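Local atomic coordinates of iota-carbonic anhydrase (Nostoc sp. PCC 7120 = FACHB-418, PDB entry 7C5W), a protein that catalyses the hydration of carbon dioxide to bicarbonate without any metal cofactor, working as a homotetramer built as a dimer of dimers. Residues 93-96 with 97-101. Sequence-based numbering, arbitrary orientation.
Sequences GALA and YFVGD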
loop_
_atom_site.group_PDB
_atom_site.type_symbol
_atom_site.label_atom_id
_atom_site.label_comp_id
_atom_site.label_asym_id
_atom_site.label_seq_id
_atom_site.Cartn_x
_atom_site.Cartn_y
_atom_site.Cartn_z
ATOM N N GLY A 93 13.673 -24.828 3.745
ATOM C CA GLY A 93 12.355 -25.495 3.814
ATOM C C GLY A 93 11.737 -25.633 2.430
ATOM O O GLY A 93 11.198 -26.720 2.117
ATOM N N ALA A 94 11.825 -24.576 1.614
ATOM C CA ALA A 94 11.198 -24.492 0.271
ATOM C C ALA A 94 11.945 -25.424 -0.687
ATOM O O ALA A 94 11.282 -26.231 -1.352
ATOM C CB ALA A 94 11.190 -23.060 -0.221
ATOM N N LEU A 95 13.273 -25.303 -0.745
ATOM C CA LEU A 95 14.159 -26.183 -1.550
ATOM C C LEU A 95 13.859 -27.652 -1.223
ATOM O O LEU A 95 13.549 -28.439 -2.154
ATOM C CB LEU A 95 15.612 -25.838 -1.217
ATOM C CG LEU A 95 16.655 -26.525 -2.091
ATOM C CD1 LEU A 95 16.413 -26.209 -3.560
ATOM C CD2 LEU A 95 18.058 -26.114 -1.668
ATOM N N ALA A 96 13.937 -27.999 0.059
ATOM C CA ALA A 96 13.711 -29.366 0.569
ATOM C C ALA A 96 12.369 -29.875 0.027
ATOM O O ALA A 96 12.313 -31.006 -0.477
ATOM C CB ALA A 96 13.748 -29.352 2.073
ATOM N N TYR A 97 11.309 -29.073 0.114
ATOM C CA TYR A 97 9.959 -29.512 -0.312
ATOM C C TYR A 97 10.011 -29.954 -1.777
ATOM O O TYR A 97 9.392 -30.977 -2.121
ATOM C CB TYR A 97 8.906 -28.420 -0.122
ATOM C CG TYR A 97 7.584 -28.789 -0.739
ATOM C CD1 TYR A 97 6.757 -29.722 -0.137
ATOM C CD2 TYR A 97 7.189 -28.266 -1.961
ATOM C CE1 TYR A 97 5.558 -30.104 -0.716
ATOM C CE2 TYR A 97 5.986 -28.629 -2.549
ATOM C CZ TYR A 97 5.166 -29.549 -1.922
ATOM O OH TYR A 97 3.976 -29.912 -2.481
ATOM N N PHE A 98 10.717 -29.197 -2.615
ATOM C CA PHE A 98 10.680 -29.348 -4.093
ATOM C C PHE A 98 11.580 -30.501 -4.550
ATOM O O PHE A 98 11.143 -31.249 -5.454
ATOM C CB PHE A 98 11.020 -28.021 -4.776
ATOM C CG PHE A 98 9.857 -27.059 -4.796
ATOM C CD1 PHE A 98 8.667 -27.409 -5.412
ATOM C CD2 PHE A 98 9.940 -25.830 -4.165
ATOM C CE1 PHE A 98 7.590 -26.542 -5.412
ATOM C CE2 PHE A 98 8.859 -24.965 -4.165
ATOM C CZ PHE A 98 7.690 -25.321 -4.791
ATOM N N VAL A 99 12.760 -30.653 -3.941
ATOM C CA VAL A 99 13.853 -31.535 -4.452
ATOM C C VAL A 99 14.343 -32.513 -3.371
ATOM O O VAL A 99 15.204 -33.328 -3.693
ATOM C CB VAL A 99 15.022 -30.688 -4.991
ATOM C CG1 VAL A 99 14.598 -29.786 -6.134
ATOM C CG2 VAL A 99 15.687 -29.880 -3.893
ATOM N N GLY A 100 13.836 -32.436 -2.139
ATOM C CA GLY A 100 14.283 -33.283 -1.010
ATOM C C GLY A 100 15.758 -33.086 -0.689
ATOM O O GLY A 100 16.237 -31.934 -0.761
ATOM N N ASP A 101 16.452 -34.170 -0.328
ATOM C CA ASP A 101 17.933 -34.197 -0.165
ATOM C C ASP A 101 18.343 -33.344 1.047
ATOM O O ASP A 101 19.401 -32.686 0.983
ATOM C CB ASP A 101 18.614 -33.703 -1.445
ATOM C CG ASP A 101 20.106 -33.975 -1.517
ATOM O OD1 ASP A 101 20.522 -35.065 -1.067
ATOM O OD2 ASP A 101 20.840 -33.089 -2.018
#
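Leu95 and Val99 sit one turn apart at the C-terminal end of the short helix 91-99, which Gly100 terminates, and their side chains meet where this helix packs against the longer helix 52-66. CD1 of Leu95 lies 3.8 Å from CG2 of Val99. The Leu95 branch is swung there by a CG anti to the backbone N (chi1 -172°), and both side chains also touch Ala59 of the longer helix. Closer still, Val99 CG2 is wedged against its own helix, 3.1 Å from Leu95 O, because it stands between the backbone N and the carbonyl carbon of Val99. That carbonyl accepts Val99 N at 3.0 Å and takes a second, weak bond from Phe98 N.

The tight, buried part continues at Ala94 O, which accepts Phe98 N at 3.3 Å and is also approached by ring atom Phe98 CD2 at 3.1 Å, coming in obliquely. Within 97-101 the neighbouring rings stand steeply to each other, with Tyr97 CD2 over the Phe98 face. Tyr97, whose N reaches back to Gly93 O, binds hydrogencarbonate together with nearby Thr79, which places this part of the helix at the substrate site. Phe111 is a neighbour of the Tyr97 ring, their planes at about 20°.

The looser side lies at the partly exposed Leu95 and at Asp101, which is exposed, its side chain extending beyond the last turn without touching residues 93-96. Gly100 belongs with the buried part: it breaks the helix with a positive phi of 61°, yet its N still closes the final turn, 2.7 Å from Ala96 O.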